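Local coordinates for protein Xaa-Pro dipeptidase (Pyrococcus horikoshii, PDB 1WY2) that probably splits dipeptides that carry a C-terminal proline after a nonpolar residue, as a homodimeric metallopeptidase of the M24B family that uses two metal ions per subunit, at residues A[31-36]-A[123-128]; A[130-135]-A[218-223]; A[329-334]-A[340-345]. All blocks are in the same frame, centred on the assembly; numbering follows the deposited sequence.

Contact 1: residues A[31-36]-A[123-128]; sequences VYYISG and DMRIIK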
loop_
_atom_site.group_PDB
_atom_site.type_symbol
_atom_site.label_atom_id
_atom_site.label_comp_id
_atom_site.label_asym_id
_atom_site.label_seq_id
_atom_site.Cartn_x
_atom_site.Cartn_y
_atom_site.Cartn_z
ATOM N N VAL A 31 -0.851 2.599 15.110
ATOM C CA VAL A 31 -0.303 3.813 15.702
ATOM C C VAL A 31 -1.408 4.861 15.757
ATOM O O VAL A 31 -1.553 5.579 16.745
ATOM C CB VAL A 31 0.881 4.357 14.880
ATOM C CG1 VAL A 31 1.312 5.721 15.416
ATOM C CG2 VAL A 31 2.034 3.377 14.948
ATOM N N TYR A 32 -2.197 4.943 14.689
ATOM C CA TYR A 32 -3.294 5.905 14.641
ATOM C C TYR A 32 -4.374 5.530 15.648
ATOM O O TYR A 32 -4.893 6.382 16.376
ATOM C CB TYR A 32 -3.919 5.949 13.243
ATOM C CG TYR A 32 -5.137 6.843 13.190
ATOM C CD1 TYR A 32 -5.005 8.229 13.253
ATOM C CD2 TYR A 32 -6.424 6.303 13.163
ATOM C CE1 TYR A 32 -6.123 9.056 13.297
ATOM C CE2 TYR A 32 -7.553 7.126 13.208
ATOM C CZ TYR A 32 -7.392 8.500 13.277
ATOM O OH TYR A 32 -8.498 9.322 13.348
ATOM N N TYR A 33 -4.713 4.246 15.684
ATOM C CA TYR A 33 -5.748 3.762 16.586
ATOM C C TYR A 33 -5.451 4.118 18.037
ATOM O O TYR A 33 -6.328 4.562 18.773
ATOM C CB TYR A 33 -5.880 2.244 16.469
ATOM C CG TYR A 33 -7.051 1.668 17.237
ATOM C CD1 TYR A 33 -8.360 1.864 16.799
ATOM C CD2 TYR A 33 -6.848 0.914 18.393
ATOM C CE1 TYR A 33 -9.443 1.318 17.493
ATOM C CE2 TYR A 33 -7.921 0.365 19.093
ATOM C CZ TYR A 33 -9.214 0.570 18.638
ATOM O OH TYR A 33 -10.277 0.034 19.330
ATOM N N ILE A 34 -4.199 3.933 18.436
ATOM C CA ILE A 34 -3.788 4.187 19.811
ATOM C C ILE A 34 -3.434 5.636 20.162
ATOM O O ILE A 34 -3.795 6.110 21.240
ATOM C CB ILE A 34 -2.593 3.276 20.172
ATOM C CG1 ILE A 34 -3.011 1.811 20.024
ATOM C CG2 ILE A 34 -2.120 3.546 21.596
ATOM C CD1 ILE A 34 -1.856 0.834 20.107
ATOM N N SER A 35 -2.755 6.341 19.262
ATOM C CA SER A 35 -2.330 7.717 19.543
ATOM C C SER A 35 -3.085 8.819 18.809
ATOM O O SER A 35 -3.105 9.969 19.259
ATOM C CB SER A 35 -0.842 7.871 19.227
ATOM O OG SER A 35 -0.634 7.918 17.824
ATOM N N GLY A 36 -3.698 8.479 17.681
ATOM C CA GLY A 36 -4.416 9.479 16.909
ATOM C C GLY A 36 -3.491 10.171 15.920
ATOM O O GLY A 36 -3.921 11.019 15.134
ATOM N N ASP A 123 -8.774 -7.705 19.828
ATOM C CA ASP A 123 -9.909 -7.569 20.727
ATOM C C ASP A 123 -10.458 -6.146 20.779
ATOM O O ASP A 123 -11.659 -5.951 20.948
ATOM C CB ASP A 123 -9.536 -8.061 22.132
ATOM C CG ASP A 123 -9.439 -9.581 22.214
ATOM O OD1 ASP A 123 -9.689 -10.259 21.192
ATOM O OD2 ASP A 123 -9.112 -10.103 23.300
ATOM N N MET A 124 -9.583 -5.157 20.630
ATOM C CA MET A 124 -10.022 -3.766 20.638
ATOM C C MET A 124 -10.609 -3.337 19.296
ATOM O O MET A 124 -11.746 -2.872 19.229
ATOM C CB MET A 124 -8.862 -2.830 20.986
ATOM C CG MET A 124 -8.358 -2.947 22.416
ATOM S SD MET A 124 -7.204 -1.613 22.813
ATOM C CE MET A 124 -5.765 -2.129 21.865
ATOM N N ARG A 125 -9.842 -3.514 18.223
ATOM C CA ARG A 125 -10.285 -3.086 16.899
ATOM C C ARG A 125 -11.465 -3.838 16.284
ATOM O O ARG A 125 -12.198 -3.273 15.476
ATOM C CB ARG A 125 -9.102 -3.105 15.923
ATOM C CG ARG A 125 -8.128 -1.936 16.114
ATOM C CD ARG A 125 -6.920 -2.045 15.188
ATOM N NE ARG A 125 -7.312 -2.102 13.783
ATOM C CZ ARG A 125 -6.510 -2.501 12.801
ATOM N NH1 ARG A 125 -5.264 -2.875 13.063
ATOM N NH2 ARG A 125 -6.963 -2.547 11.554
ATOM N N ILE A 126 -11.654 -5.091 16.678
ATOM C CA ILE A 126 -12.734 -5.914 16.134
ATOM C C ILE A 126 -14.141 -5.434 16.509
ATOM O O ILE A 126 -15.115 -5.764 15.833
ATOM C CB ILE A 126 -12.552 -7.394 16.552
ATOM C CG1 ILE A 126 -13.338 -8.304 15.599
ATOM C CG2 ILE A 126 -12.990 -7.588 17.997
ATOM C CD1 ILE A 126 -12.997 -9.782 15.736
ATOM N N ILE A 127 -14.242 -4.662 17.588
ATOM C CA ILE A 127 -15.524 -4.113 18.024
ATOM C C ILE A 127 -15.479 -2.610 17.774
ATOM O O ILE A 127 -14.682 -1.898 18.384
ATOM C CB ILE A 127 -15.769 -4.361 19.528
ATOM C CG1 ILE A 127 -15.690 -5.860 19.832
ATOM C CG2 ILE A 127 -17.131 -3.785 19.932
ATOM C CD1 ILE A 127 -16.654 -6.723 19.035
ATOM N N LYS A 128 -16.326 -2.127 16.868
ATOM C CA LYS A 128 -16.356 -0.707 16.540
ATOM C C LYS A 128 -17.240 0.099 17.487
ATOM O O LYS A 128 -18.298 -0.366 17.918
ATOM C CB LYS A 128 -16.845 -0.496 15.096
ATOM C CG LYS A 128 -15.767 -0.628 14.017
ATOM C CD LYS A 128 -15.173 -2.027 13.960
ATOM C CE LYS A 128 -14.119 -2.134 12.861
ATOM N NZ LYS A 128 -13.378 -3.440 12.913
HETATM O O HOH W 1 -12.427 -0.308 17.724
#

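Contact 2: residues A[130-135]-A[218-223]; sequences EKEIKI and QHYNSD. With ZN (zinc ion), chain D; ZN (zinc ion), chain E.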
loop_
_atom_site.group_PDB
_atom_site.type_symbol
_atom_site.label_atom_id
_atom_site.label_comp_id
_atom_site.label_asym_id
_atom_site.label_seq_id
_atom_site.Cartn_x
_atom_site.Cartn_y
_atom_site.Cartn_z
ATOM N N GLU A 130 -19.555 3.547 18.458
ATOM C CA GLU A 130 -20.588 4.254 17.711
ATOM C C GLU A 130 -19.929 5.300 16.809
ATOM O O GLU A 130 -20.379 5.541 15.690
ATOM C CB GLU A 130 -21.573 4.933 18.667
ATOM C CG GLU A 130 -22.265 3.973 19.624
ATOM C CD GLU A 130 -23.310 4.661 20.483
ATOM O OE1 GLU A 130 -22.975 5.674 21.133
ATOM O OE2 GLU A 130 -24.465 4.187 20.511
ATOM N N LYS A 131 -18.858 5.913 17.306
ATOM C CA LYS A 131 -18.126 6.925 16.549
ATOM C C LYS A 131 -17.496 6.330 15.291
ATOM O O LYS A 131 -17.563 6.926 14.212
ATOM C CB LYS A 131 -17.034 7.550 17.426
ATOM C CG LYS A 131 -16.079 8.471 16.680
ATOM C CD LYS A 131 -15.042 9.079 17.618
ATOM C CE LYS A 131 -13.922 9.767 16.848
ATOM N NZ LYS A 131 -13.110 8.789 16.062
ATOM N N GLU A 132 -16.880 5.160 15.431
ATOM C CA GLU A 132 -16.241 4.504 14.292
ATOM C C GLU A 132 -17.274 4.062 13.265
ATOM O O GLU A 132 -17.051 4.176 12.056
ATOM C CB GLU A 132 -15.429 3.286 14.753
ATOM C CG GLU A 132 -14.160 3.633 15.513
ATOM C CD GLU A 132 -13.424 2.400 16.007
ATOM O OE1 GLU A 132 -14.014 1.629 16.791
ATOM O OE2 GLU A 132 -12.256 2.204 15.613
ATOM N N ILE A 133 -18.402 3.555 13.749
ATOM C CA ILE A 133 -19.465 3.090 12.869
ATOM C C ILE A 133 -19.978 4.221 11.984
ATOM O O ILE A 133 -20.219 4.022 10.794
ATOM C CB ILE A 133 -20.627 2.478 13.684
ATOM C CG1 ILE A 133 -20.158 1.169 14.331
ATOM C CG2 ILE A 133 -21.835 2.225 12.785
ATOM C CD1 ILE A 133 -21.142 0.576 15.328
ATOM N N LYS A 134 -20.132 5.410 12.560
ATOM C CA LYS A 134 -20.600 6.560 11.793
ATOM C C LYS A 134 -19.635 6.899 10.656
ATOM O O LYS A 134 -20.063 7.245 9.553
ATOM C CB LYS A 134 -20.773 7.776 12.707
ATOM C CG LYS A 134 -21.914 7.635 13.701
ATOM C CD LYS A 134 -22.020 8.857 14.597
ATOM C CE LYS A 134 -23.167 8.715 15.586
ATOM N NZ LYS A 134 -23.280 9.897 16.486
ATOM N N ILE A 135 -18.336 6.802 10.922
ATOM C CA ILE A 135 -17.338 7.098 9.899
ATOM C C ILE A 135 -17.385 6.034 8.804
ATOM O O ILE A 135 -17.359 6.353 7.616
ATOM C CB ILE A 135 -15.912 7.143 10.488
ATOM C CG1 ILE A 135 -15.850 8.163 11.629
ATOM C CG2 ILE A 135 -14.916 7.534 9.397
ATOM C CD1 ILE A 135 -14.472 8.295 12.262
ATOM N N GLN A 218 -11.658 9.497 6.182
ATOM C CA GLN A 218 -11.290 9.843 7.542
ATOM C C GLN A 218 -10.738 8.635 8.302
ATOM O O GLN A 218 -11.152 8.334 9.425
ATOM C CB GLN A 218 -12.496 10.474 8.251
ATOM C CG GLN A 218 -12.755 11.905 7.768
ATOM C CD GLN A 218 -14.072 12.499 8.245
ATOM O OE1 GLN A 218 -14.487 12.298 9.384
ATOM N NE2 GLN A 218 -14.724 13.256 7.369
ATOM N N HIS A 219 -9.801 7.950 7.645
ATOM C CA HIS A 219 -9.092 6.793 8.187
ATOM C C HIS A 219 -9.796 5.438 8.164
ATOM O O HIS A 219 -9.154 4.407 8.386
ATOM C CB HIS A 219 -8.625 7.104 9.612
ATOM C CG HIS A 219 -7.643 8.230 9.684
ATOM N ND1 HIS A 219 -6.339 8.110 9.253
ATOM C CD2 HIS A 219 -7.784 9.510 10.105
ATOM C CE1 HIS A 219 -5.720 9.267 9.404
ATOM N NE2 HIS A 219 -6.574 10.133 9.920
ATOM N N TYR A 220 -11.097 5.425 7.887
ATOM C CA TYR A 220 -11.826 4.163 7.843
ATOM C C TYR A 220 -12.205 3.757 6.429
ATOM O O TYR A 220 -12.277 4.588 5.530
ATOM C CB TYR A 220 -13.052 4.218 8.756
ATOM C CG TYR A 220 -12.647 4.167 10.211
ATOM C CD1 TYR A 220 -12.123 5.293 10.844
ATOM C CD2 TYR A 220 -12.696 2.970 10.927
ATOM C CE1 TYR A 220 -11.653 5.230 12.153
ATOM C CE2 TYR A 220 -12.224 2.895 12.244
ATOM C CZ TYR A 220 -11.704 4.034 12.846
ATOM O OH TYR A 220 -11.214 3.981 14.130
ATOM N N ASN A 221 -12.444 2.464 6.243
ATOM C CA ASN A 221 -12.752 1.922 4.925
ATOM C C ASN A 221 -14.177 1.450 4.684
ATOM O O ASN A 221 -14.960 1.269 5.614
ATOM C CB ASN A 221 -11.797 0.757 4.644
ATOM C CG ASN A 221 -10.347 1.201 4.558
ATOM O OD1 ASN A 221 -9.876 1.608 3.500
ATOM N ND2 ASN A 221 -9.636 1.135 5.682
ATOM N N SER A 222 -14.492 1.257 3.403
ATOM C CA SER A 222 -15.791 0.754 2.961
ATOM C C SER A 222 -15.475 -0.249 1.851
ATOM O O SER A 222 -14.387 -0.220 1.270
ATOM C CB SER A 222 -16.676 1.887 2.432
ATOM O OG SER A 222 -16.022 2.620 1.413
ATOM N N ASP A 223 -16.416 -1.130 1.548
ATOM C CA ASP A 223 -16.176 -2.160 0.543
ATOM C C ASP A 223 -17.519 -2.606 -0.016
ATOM O O ASP A 223 -18.419 -2.970 0.741
ATOM C CB ASP A 223 -15.455 -3.330 1.224
ATOM C CG ASP A 223 -14.818 -4.291 0.249
ATOM O OD1 ASP A 223 -15.019 -4.154 -0.977
ATOM O OD2 ASP A 223 -14.108 -5.195 0.735
HETATM ZN ZN ZN D . -14.879 -5.689 -2.266
HETATM ZN ZN ZN E . -14.351 -7.282 0.404
#

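Contact 3: residues A[329-334]-A[340-345]; sequences IEDTIL and SKRLTK. With ZN (zinc ion), chain D; ZN (zinc ion), chain E.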
loop_
_atom_site.group_PDB
_atom_site.type_symbol
_atom_site.label_atom_id
_atom_site.label_comp_id
_atom_site.label_asym_id
_atom_site.label_seq_id
_atom_site.Cartn_x
_atom_site.Cartn_y
_atom_site.Cartn_z
ATOM N N ILE A 329 -21.560 -10.300 -5.305
ATOM C CA ILE A 329 -22.408 -9.285 -4.692
ATOM C C ILE A 329 -21.883 -9.152 -3.271
ATOM O O ILE A 329 -21.867 -10.122 -2.515
ATOM C CB ILE A 329 -23.886 -9.718 -4.694
ATOM C CG1 ILE A 329 -24.355 -9.899 -6.143
ATOM C CG2 ILE A 329 -24.735 -8.667 -3.985
ATOM C CD1 ILE A 329 -25.763 -10.453 -6.284
ATOM N N GLU A 330 -21.435 -7.949 -2.925
ATOM C CA GLU A 330 -20.839 -7.688 -1.621
ATOM C C GLU A 330 -21.376 -6.465 -0.892
ATOM O O GLU A 330 -21.550 -5.400 -1.487
ATOM C CB GLU A 330 -19.320 -7.529 -1.788
ATOM C CG GLU A 330 -18.619 -6.872 -0.603
ATOM C CD GLU A 330 -17.130 -6.692 -0.815
ATOM O OE1 GLU A 330 -16.720 -6.379 -1.952
ATOM O OE2 GLU A 330 -16.374 -6.846 0.166
ATOM N N ASP A 331 -21.632 -6.634 0.403
ATOM C CA ASP A 331 -22.095 -5.544 1.265
ATOM C C ASP A 331 -21.176 -5.481 2.474
ATOM O O ASP A 331 -20.582 -6.486 2.859
ATOM C CB ASP A 331 -23.505 -5.804 1.822
ATOM C CG ASP A 331 -24.610 -5.415 0.867
ATOM O OD1 ASP A 331 -24.521 -4.332 0.256
ATOM O OD2 ASP A 331 -25.583 -6.194 0.753
ATOM N N THR A 332 -21.055 -4.296 3.063
ATOM C CA THR A 332 -20.298 -4.146 4.300
ATOM C C THR A 332 -21.459 -4.078 5.284
ATOM O O THR A 332 -22.411 -3.328 5.056
ATOM C CB THR A 332 -19.509 -2.828 4.357
ATOM O OG1 THR A 332 -18.407 -2.893 3.446
ATOM C CG2 THR A 332 -18.969 -2.588 5.770
ATOM N N ILE A 333 -21.412 -4.877 6.343
ATOM C CA ILE A 333 -22.503 -4.872 7.308
ATOM C C ILE A 333 -22.020 -4.731 8.737
ATOM O O ILE A 333 -20.860 -4.997 9.051
ATOM C CB ILE A 333 -23.360 -6.161 7.212
ATOM C CG1 ILE A 333 -22.545 -7.373 7.674
ATOM C CG2 ILE A 333 -23.846 -6.357 5.773
ATOM C CD1 ILE A 333 -23.376 -8.641 7.852
ATOM N N LEU A 334 -22.935 -4.303 9.596
ATOM C CA LEU A 334 -22.663 -4.127 11.010
ATOM C C LEU A 334 -23.476 -5.161 11.777
ATOM O O LEU A 334 -24.662 -5.356 11.499
ATOM C CB LEU A 334 -23.081 -2.723 11.454
ATOM C CG LEU A 334 -23.171 -2.489 12.967
ATOM C CD1 LEU A 334 -21.780 -2.520 13.584
ATOM C CD2 LEU A 334 -23.840 -1.155 13.229
ATOM N N SER A 340 -28.365 -7.760 11.884
ATOM C CA SER A 340 -27.361 -6.980 11.176
ATOM C C SER A 340 -27.959 -5.758 10.497
ATOM O O SER A 340 -29.176 -5.633 10.366
ATOM C CB SER A 340 -26.671 -7.848 10.123
ATOM O OG SER A 340 -27.572 -8.195 9.087
ATOM N N LYS A 341 -27.081 -4.857 10.078
ATOM C CA LYS A 341 -27.471 -3.641 9.383
ATOM C C LYS A 341 -26.571 -3.513 8.159
ATOM O O LYS A 341 -25.350 -3.635 8.270
ATOM C CB LYS A 341 -27.278 -2.414 10.278
ATOM C CG LYS A 341 -27.516 -1.098 9.550
ATOM C CD LYS A 341 -27.191 0.111 10.409
ATOM C CE LYS A 341 -27.528 1.393 9.661
ATOM N NZ LYS A 341 -27.263 2.607 10.470
ATOM N N ARG A 342 -27.167 -3.289 6.992
ATOM C CA ARG A 342 -26.380 -3.126 5.776
ATOM C C ARG A 342 -25.873 -1.685 5.720
ATOM O O ARG A 342 -26.670 -0.748 5.630
ATOM C CB ARG A 342 -27.238 -3.439 4.541
ATOM C CG ARG A 342 -27.632 -4.908 4.415
ATOM C CD ARG A 342 -28.520 -5.156 3.196
ATOM N NE ARG A 342 -27.861 -4.776 1.947
ATOM C CZ ARG A 342 -28.401 -3.967 1.041
ATOM N NH1 ARG A 342 -29.609 -3.454 1.246
ATOM N NH2 ARG A 342 -27.737 -3.670 -0.066
ATOM N N LEU A 343 -24.554 -1.500 5.787
ATOM C CA LEU A 343 -23.988 -0.153 5.746
ATOM C C LEU A 343 -23.945 0.334 4.302
ATOM O O LEU A 343 -24.094 1.528 4.037
ATOM C CB LEU A 343 -22.597 -0.135 6.388
ATOM C CG LEU A 343 -22.578 -0.617 7.846
ATOM C CD1 LEU A 343 -21.172 -0.464 8.412
ATOM C CD2 LEU A 343 -23.570 0.190 8.685
ATOM N N THR A 344 -23.726 -0.595 3.371
ATOM C CA THR A 344 -23.756 -0.271 1.950
ATOM C C THR A 344 -25.218 -0.543 1.609
ATOM O O THR A 344 -25.748 -1.602 1.947
ATOM C CB THR A 344 -22.809 -1.175 1.133
ATOM O OG1 THR A 344 -22.945 -2.536 1.558
ATOM C CG2 THR A 344 -21.372 -0.722 1.315
ATOM N N LYS A 345 -25.872 0.405 0.950
ATOM C CA LYS A 345 -27.300 0.267 0.670
ATOM C C LYS A 345 -27.748 0.168 -0.785
ATOM O O LYS A 345 -28.945 0.083 -1.059
ATOM C CB LYS A 345 -28.031 1.429 1.348
ATOM C CG LYS A 345 -27.654 1.588 2.818
ATOM C CD LYS A 345 -28.148 2.901 3.405
ATOM C CE LYS A 345 -27.638 3.083 4.831
ATOM N NZ LYS A 345 -28.073 4.388 5.415
HETATM ZN ZN ZN D . -14.879 -5.689 -2.266
HETATM ZN ZN ZN E . -14.351 -7.282 0.404
#

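Contact 1: residues A[31-36]-A[123-128]
Y33 reaches from helix 28-35 across to M124 and R125 of helix 118-125, joining two helices of the creatinase/prolidase N-terminal domain. Its ring lies flat against the aliphatic stem of R125 in a CH-pi contact: CG of R125 stands 3.6 Å from the centroid of the Y33 ring and only 4° off the ring normal, centred over one face. The two side chains run past each other in opposite directions, and the guanidinium plane is turned 47° from the ring. The R125 chain bends at chi3, which takes its charged end off the ring; there it pairs with E292 and E295 and hydrogen-bonds N30. M124 comes to the phenol end obliquely, its CB 3.8 Å from CE2 of Y33. With CG swung opposite the Y33 backbone N (chi1 -173°), the ring extends straight out from its helix, and K7 makes a cation-pi contact with it. A leucine in place of Y33 would probably leave CG of R125 without the flat surface it rests on and the bridging water without its phenol partner. K128 folds back so that its NZ donates to O of R125 at 2.8 Å; the same NZ forms a salt bridge with E295. On the other helix, OG and N of S35 reach O of V31 from opposite faces of the carbonyl plane. The phenol is tied to the far segment through water 1, which lies 2.7 Å from OH of Y33 and 2.8 Å from O of I127, to which it probably donates.

Contact 2: residues A[130-135]-A[218-223]
The first turns of helix 130-153 pack here on the start of strand 220-229, the strand of the M24 metallopeptidase domain that carries D223 into the two-metal site. Y220 does most of the joining. Its hydroxyl donates a short hydrogen bond to E132, with OH of Y220 2.5 Å from OE2 of E132, and uses the anti lone pair of that oxygen, the one facing away from OE1. OE2 meets the ring at its edge, while the carboxylate plane stands nearly upright to the ring, 86° apart. E132 extends from the helix with CG anti to its carbonyl carbon (chi1 -71°) and the chain straight beyond, which carries the carboxylate to the phenol; CG of E132 lies 3.6 Å from CZ of Y220. Its other oxygen, OE1, accepts from N of S129 just before the helix, so both carboxylate oxygens of this buried side chain are engaged and its rotation is probably restricted. One turn further along, CG2 of I135, oblique to the ring, is 3.9 Å from CB of Y220, and CD1 of I135 is 4.1 Å from CD1 of Y220. CG2 of I135 also lies 4.0 Å from CB of Q218. Farther down the strand D223 bridges the metals, OD1 binding the zinc ion of chain D at 2.0 Å and OD2 that of chain E at 2.1 Å. The strand is paired antiparallel with strand 208-217, where Y217 adds to the packing of I135. I136 of helix 130-153 and L291 from a loop also touch Y220, and S222 packs on C140 and A143 of that helix.

Contact 3: residues A[329-334]-A[340-345]
D331 and R342 form a side-on salt bridge in which two nitrogens of the arginine grip the carboxylate. OD2 of D331 lies in the guanidinium plane of R342, 2.9 Å from its NE, whereas NE stands well above the carboxylate plane (63° out of it); NH2 of R342 reaches OD1 of D331 on its syn side at 3.3 Å. The two planes are 59° apart. The R342 chain gets there by a bend at chi3. R226 adds a second positive partner at OD1 and Q248 donates to OD2, so several donors share the buried negative charge and probably help to keep it ionised.

T344 adds hydroxyl bonds. Its OG1, held between the backbone N and carbonyl carbon (chi1 44°), donates to OD1 of D331 at 2.7 Å on the anti side and accepts from N of T332 at 3.0 Å. OG1 and NH2 of R342 approach OD1 from the same face of the carboxylate.

The backbones form a beta hairpin, strand 325-336 turning into strand 339-342, in the antiparallel sheet of the pita-bread fold of M24 peptidases. L334 and K341 are a hydrogen-bonded pair, with N of L334 2.8 Å from O of K341 and the reverse bond also made. I333 and R342 are the adjacent non-hydrogen-bonded pair. Past R342, where strand 339-342 ends, N of L343 still donates to O of T332 at 2.9 Å.

Among apolar contacts, on the face of L334 its CB is 4.0 Å from CD2 of L343, which packs on I136 and C140 of helix 130-153; on the other face, CD1 of I333 packs on CB of S340. Just before D331, E330 bridges the zinc ions, OE1 to that of chain D and OE2 to that of chain E, and its OE1 also hydrogen-bonds T225.

Contacts 1, 2 and 3 follow one another along the chain and lead from the N-terminal domain to the metal site. Contacts 1 and 2 have centres 12 Å apart and meet where CE1 of Y33 packs 3.5 Å from OE2 of E132, while Y32 and H219 stack their rings. Contacts 2 and 3, with centres 13 Å apart, share both zinc ions, whose sites D212, H287 and E316 complete. O of D223 and OG1 of T332 lie 2.7 Å apart, a probable hydrogen bond beside the metals. Contacts 1 and 3 do not touch, their nearest atoms being about 6 Å apart.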